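Side-chain contacts in DnaJ homolog subfamily C member 3 (Mus musculus, PDB 3IEG), which acts as a co-chaperone in the unfolded protein response, stimulating the ATPase of HSPA8/HSC70, binding misfolded proteins and restraining the kinase GCN2: residues E243-D247 with G248-D252; H280-K284 with D285-V289. One frame throughout, in Å; residues are numbered along the deposited sequence.

Contact 1. Residues E243-D247 with G248-D252; sequences ELIRD and GRYTD
L244 meets R249 where helix 222-246 turns into helix 250-263, within TPR 7. With CG anti to its own carbonyl carbon (chi1 -62°), L244 lays CD2 over the centre of one guanidinium face, 3.5 Å from R249 CZ, while CD1 reaches D252 O at 3.7 Å. In R249 the bend at chi3 (50°) turns the guanidinium face toward the leucine methyl, and its rim stays available for a charge: NH2 donates to D252 OD2 at 2.8 Å, the oxygen lying in the guanidinium plane but the nitrogen standing above the carboxylate plane.

A Schellman motif ends the first helix. R249 N donates a hydrogen bond to L244 O at 3.1 Å, and G248 N makes a weaker bond to I245 O. L244 O also accepts from D247 N, the two donors arriving from opposite faces of its carbonyl plane. Glycine suits the C-prime place of G248, whose phi is positive. An alanine in place of L244 would remove both methyls, and the guanidinium face would probably lose its apolar cover and be freer to swing. Arginine thus serves two chemistries at once, apolar contact across its face and ionic pairing at its edge, which suits a surface turn.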
loop_
_atom_site.group_PDB
_atom_site.type_symbol
_atom_site.label_atom_id
_atom_site.label_comp_id
_atom_site.label_asym_id
_atom_site.label_seq_id
_atom_site.Cartn_x
_atom_site.Cartn_y
_atom_site.Cartn_z
ATOM N N GLU A 243 -24.258 -14.546 -1.457
ATOM C CA GLU A 243 -25.657 -14.189 -1.513
ATOM C C GLU A 243 -26.539 -15.450 -1.456
ATOM O O GLU A 243 -27.537 -15.501 -0.732
ATOM C CB GLU A 243 -25.915 -13.373 -2.763
ATOM C CG GLU A 243 -27.353 -13.009 -2.968
ATOM C CD GLU A 243 -27.499 -11.771 -3.805
ATOM O OE1 GLU A 243 -28.609 -11.565 -4.369
ATOM O OE2 GLU A 243 -26.493 -11.015 -3.883
ATOM N N LEU A 244 -26.150 -16.477 -2.196
ATOM C CA LEU A 244 -26.866 -17.731 -2.131
ATOM C C LEU A 244 -26.828 -18.347 -0.725
ATOM O O LEU A 244 -27.869 -18.811 -0.252
ATOM C CB LEU A 244 -26.391 -18.704 -3.215
ATOM C CG LEU A 244 -26.621 -18.198 -4.645
ATOM C CD1 LEU A 244 -25.716 -18.924 -5.647
ATOM C CD2 LEU A 244 -28.093 -18.260 -5.067
ATOM N N ILE A 245 -25.672 -18.337 -0.045
ATOM C CA ILE A 245 -25.634 -18.965 1.286
ATOM C C ILE A 245 -26.481 -18.166 2.281
ATOM O O ILE A 245 -27.014 -18.731 3.231
ATOM C CB ILE A 245 -24.195 -19.344 1.885
ATOM C CG1 ILE A 245 -23.754 -18.373 2.965
ATOM C CG2 ILE A 245 -23.092 -19.596 0.846
ATOM C CD1 ILE A 245 -24.015 -18.894 4.340
ATOM N N ARG A 246 -26.623 -16.865 2.052
ATOM C CA ARG A 246 -27.463 -16.017 2.892
ATOM C C ARG A 246 -28.953 -16.438 2.861
ATOM O O ARG A 246 -29.669 -16.342 3.867
ATOM C CB ARG A 246 -27.297 -14.555 2.471
ATOM C CG ARG A 246 -28.187 -13.560 3.211
ATOM C CD ARG A 246 -28.454 -12.327 2.366
ATOM N NE ARG A 246 -29.123 -12.661 1.112
ATOM C CZ ARG A 246 -29.237 -11.838 0.078
ATOM N NH1 ARG A 246 -28.723 -10.621 0.139
ATOM N NH2 ARG A 246 -29.859 -12.236 -1.019
ATOM N N ASP A 247 -29.410 -16.915 1.710
ATOM C CA ASP A 247 -30.803 -17.302 1.534
ATOM C C ASP A 247 -31.046 -18.789 1.695
ATOM O O ASP A 247 -32.102 -19.275 1.308
ATOM C CB ASP A 247 -31.290 -16.882 0.150
ATOM C CG ASP A 247 -31.265 -15.388 -0.044
ATOM O OD1 ASP A 247 -31.307 -14.638 0.953
ATOM O OD2 ASP A 247 -31.213 -14.960 -1.212
ATOM N N GLY A 248 -30.075 -19.514 2.240
ATOM C CA GLY A 248 -30.220 -20.952 2.438
ATOM C C GLY A 248 -30.171 -21.805 1.179
ATOM O O GLY A 248 -30.489 -22.993 1.214
ATOM N N ARG A 249 -29.766 -21.216 0.059
ATOM C CA ARG A 249 -29.699 -21.955 -1.204
ATOM C C ARG A 249 -28.354 -22.688 -1.344
ATOM O O ARG A 249 -27.540 -22.356 -2.202
ATOM C CB ARG A 249 -29.936 -21.013 -2.382
ATOM C CG ARG A 249 -31.247 -20.263 -2.316
ATOM C CD ARG A 249 -31.420 -19.301 -3.488
ATOM N NE ARG A 249 -31.170 -19.970 -4.761
ATOM C CZ ARG A 249 -31.241 -19.375 -5.946
ATOM N NH1 ARG A 249 -31.549 -18.084 -6.034
ATOM N NH2 ARG A 249 -30.991 -20.072 -7.040
ATOM N N TYR A 250 -28.138 -23.695 -0.505
ATOM C CA TYR A 250 -26.822 -24.321 -0.354
ATOM C C TYR A 250 -26.292 -25.082 -1.564
ATOM O O TYR A 250 -25.090 -25.032 -1.865
ATOM C CB TYR A 250 -26.796 -25.190 0.905
ATOM C CG TYR A 250 -27.070 -24.362 2.122
ATOM C CD1 TYR A 250 -28.293 -24.441 2.781
ATOM C CD2 TYR A 250 -26.128 -23.440 2.576
ATOM C CE1 TYR A 250 -28.555 -23.644 3.894
ATOM C CE2 TYR A 250 -26.377 -22.646 3.678
ATOM C CZ TYR A 250 -27.587 -22.756 4.332
ATOM O OH TYR A 250 -27.817 -21.965 5.421
ATOM N N THR A 251 -27.178 -25.769 -2.274
ATOM C CA THR A 251 -26.719 -26.529 -3.423
ATOM C C THR A 251 -26.356 -25.610 -4.595
ATOM O O THR A 251 -25.428 -25.910 -5.340
ATOM C CB THR A 251 -27.662 -27.729 -3.835
ATOM O OG1 THR A 251 -28.301 -27.452 -5.079
ATOM C CG2 THR A 251 -28.700 -28.043 -2.775
ATOM N N ASP A 252 -27.053 -24.487 -4.735
ATOM C CA ASP A 252 -26.670 -23.496 -5.742
ATOM C C ASP A 252 -25.384 -22.758 -5.374
ATOM O O ASP A 252 -24.578 -22.435 -6.247
ATOM C CB ASP A 252 -27.796 -22.502 -6.029
ATOM C CG ASP A 252 -28.954 -23.128 -6.801
ATOM O OD1 ASP A 252 -28.733 -24.080 -7.585
ATOM O OD2 ASP A 252 -30.095 -22.657 -6.628
#

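Contact 2. Residues H280-K284 with D285-V289; sequences HCFSK and DEKPV
F282 and K287 meet across the turn that ends helix 268-284, a Schellman motif leading into helix 288-301 in TPR 8 of this helical-repeat domain. K287 N donates to F282 O at 3.0 Å (N-H...O 160°), and inside that bond E286 N makes a weak one to S283 O. E286 is the C-prime residue, with positive phi; glycine is the residue most often found there, and here a glutamate takes the same left-handed backbone conformation. D285 N keeps the last regular helical bond, to C281 O, almost in line with the carbonyl.

Elsewhere the ring of F282 packs on A291 and I294 of helix 288-301, so that it joins the two helices of the repeat. P288, lacking an N-H, fits the first turn of that second helix.

The side chain of K287 can be followed outward. CB sits at the edge of the F282 ring, near its plane and 4.1 Å from CD1, and also 3.9 Å from F282 O. CG stands anti to the lysine's own carbonyl carbon (chi1 -74°), and the chain stays extended beyond it, taking CD to within 3.5 Å of D285 OD2. Lysine suits the place, having methylenes long enough to leave the phenylalanine and a charge to spend on the aspartate two residues back. CE passes the same oxygen, and NZ closes a salt bridge to D285 OD2, 3.2 Å away and above the carboxylate plane.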
loop_
_atom_site.group_PDB
_atom_site.type_symbol
_atom_site.label_atom_id
_atom_site.label_comp_id
_atom_site.label_asym_id
_atom_site.label_seq_id
_atom_site.Cartn_x
_atom_site.Cartn_y
_atom_site.Cartn_z
ATOM N N HIS A 280 -19.169 -25.496 4.543
ATOM C CA HIS A 280 -20.293 -24.823 5.192
ATOM C C HIS A 280 -21.617 -25.193 4.529
ATOM O O HIS A 280 -22.581 -25.502 5.217
ATOM C CB HIS A 280 -20.081 -23.305 5.171
ATOM C CG HIS A 280 -21.103 -22.534 5.948
ATOM N ND1 HIS A 280 -21.184 -22.579 7.324
ATOM C CD2 HIS A 280 -22.077 -21.682 5.543
ATOM C CE1 HIS A 280 -22.167 -21.795 7.732
ATOM N NE2 HIS A 280 -22.725 -21.238 6.671
ATOM N N CYS A 281 -21.651 -25.177 3.199
ATOM C CA CYS A 281 -22.863 -25.508 2.447
ATOM C C CYS A 281 -23.427 -26.883 2.752
ATOM O O CYS A 281 -24.589 -27.003 3.119
ATOM C CB CYS A 281 -22.641 -25.362 0.951
ATOM S SG CYS A 281 -22.816 -23.677 0.437
ATOM N N PHE A 282 -22.601 -27.913 2.620
ATOM C CA PHE A 282 -23.040 -29.270 2.929
ATOM C C PHE A 282 -23.506 -29.424 4.387
ATOM O O PHE A 282 -24.546 -30.017 4.644
ATOM C CB PHE A 282 -21.972 -30.297 2.537
ATOM C CG PHE A 282 -21.939 -30.603 1.054
ATOM C CD1 PHE A 282 -23.009 -31.267 0.433
ATOM C CD2 PHE A 282 -20.842 -30.252 0.278
ATOM C CE1 PHE A 282 -22.979 -31.566 -0.950
ATOM C CE2 PHE A 282 -20.803 -30.548 -1.102
ATOM C CZ PHE A 282 -21.871 -31.201 -1.714
ATOM N N SER A 283 -22.761 -28.850 5.327
ATOM C CA SER A 283 -23.151 -28.864 6.737
ATOM C C SER A 283 -24.559 -28.309 6.973
ATOM O O SER A 283 -25.400 -28.975 7.565
ATOM C CB SER A 283 -22.126 -28.101 7.581
ATOM O OG SER A 283 -22.400 -28.223 8.970
ATOM N N LYS A 284 -24.803 -27.089 6.501
ATOM C CA LYS A 284 -26.076 -26.400 6.711
ATOM C C LYS A 284 -27.238 -26.992 5.903
ATOM O O LYS A 284 -28.403 -26.836 6.273
ATOM C CB LYS A 284 -25.933 -24.904 6.403
ATOM C CG LYS A 284 -25.113 -24.108 7.402
ATOM C CD LYS A 284 -25.802 -23.978 8.772
ATOM C CE LYS A 284 -24.995 -23.054 9.701
ATOM N NZ LYS A 284 -25.050 -23.447 11.149
ATOM N N ASP A 285 -26.918 -27.659 4.801
ATOM C CA ASP A 285 -27.920 -28.345 3.989
ATOM C C ASP A 285 -28.209 -29.722 4.594
ATOM O O ASP A 285 -28.853 -30.568 3.972
ATOM C CB ASP A 285 -27.415 -28.488 2.549
ATOM C CG ASP A 285 -28.539 -28.646 1.539
ATOM O OD1 ASP A 285 -29.665 -28.155 1.799
ATOM O OD2 ASP A 285 -28.288 -29.257 0.471
ATOM N N GLU A 286 -27.728 -29.921 5.822
ATOM C CA GLU A 286 -27.798 -31.197 6.526
ATOM C C GLU A 286 -27.507 -32.397 5.625
ATOM O O GLU A 286 -28.343 -33.289 5.472
ATOM C CB GLU A 286 -29.138 -31.347 7.238
ATOM C CG GLU A 286 -29.300 -30.398 8.411
ATOM C CD GLU A 286 -30.678 -30.479 9.056
ATOM O OE1 GLU A 286 -31.625 -30.994 8.414
ATOM O OE2 GLU A 286 -30.809 -30.009 10.208
ATOM N N LYS A 287 -26.315 -32.397 5.029
ATOM C CA LYS A 287 -25.825 -33.522 4.238
ATOM C C LYS A 287 -24.484 -34.020 4.802
ATOM O O LYS A 287 -23.425 -33.787 4.225
ATOM C CB LYS A 287 -25.765 -33.148 2.752
ATOM C CG LYS A 287 -27.159 -33.099 2.135
ATOM C CD LYS A 287 -27.192 -32.606 0.697
ATOM C CE LYS A 287 -28.592 -32.847 0.099
ATOM N NZ LYS A 287 -28.900 -32.000 -1.094
ATOM N N PRO A 288 -24.542 -34.727 5.943
ATOM C CA PRO A 288 -23.400 -34.995 6.816
ATOM C C PRO A 288 -22.237 -35.765 6.204
ATOM O O PRO A 288 -21.095 -35.410 6.464
ATOM C CB PRO A 288 -24.017 -35.797 7.960
ATOM C CG PRO A 288 -25.258 -36.381 7.393
ATOM C CD PRO A 288 -25.776 -35.342 6.463
ATOM N N VAL A 289 -22.507 -36.803 5.414
ATOM C CA VAL A 289 -21.431 -37.619 4.826
ATOM C C VAL A 289 -20.469 -36.756 4.017
ATOM O O VAL A 289 -19.259 -36.806 4.237
ATOM C CB VAL A 289 -21.966 -38.791 3.940
ATOM C CG1 VAL A 289 -20.806 -39.615 3.363
ATOM C CG2 VAL A 289 -22.916 -39.696 4.733
#

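In the fold
Contacts 1 and 2 are the equivalent turns inside two consecutive repeats, TPR 7 and TPR 8, centred about 12 Å apart with one further interhelical turn between them. Helix 250-263, which starts in contact 1, packs beside helix 268-284, which ends in contact 2, and the turns touch: Y250 CZ lies 3.4 Å from K284 CB, and I245 CD1 reaches the H280 ring. Both use a Schellman motif, but with glycine at C-prime in 243-252 and glutamate in 280-289. Contact 1 lies at the surface, with arginine-carboxylate pairs prominent. Contact 2 is partly buried: C281 is enclosed, and S283, also buried, bonds through OG to D311 O, while K284 pairs with E314, tying this turn to helix 306-318.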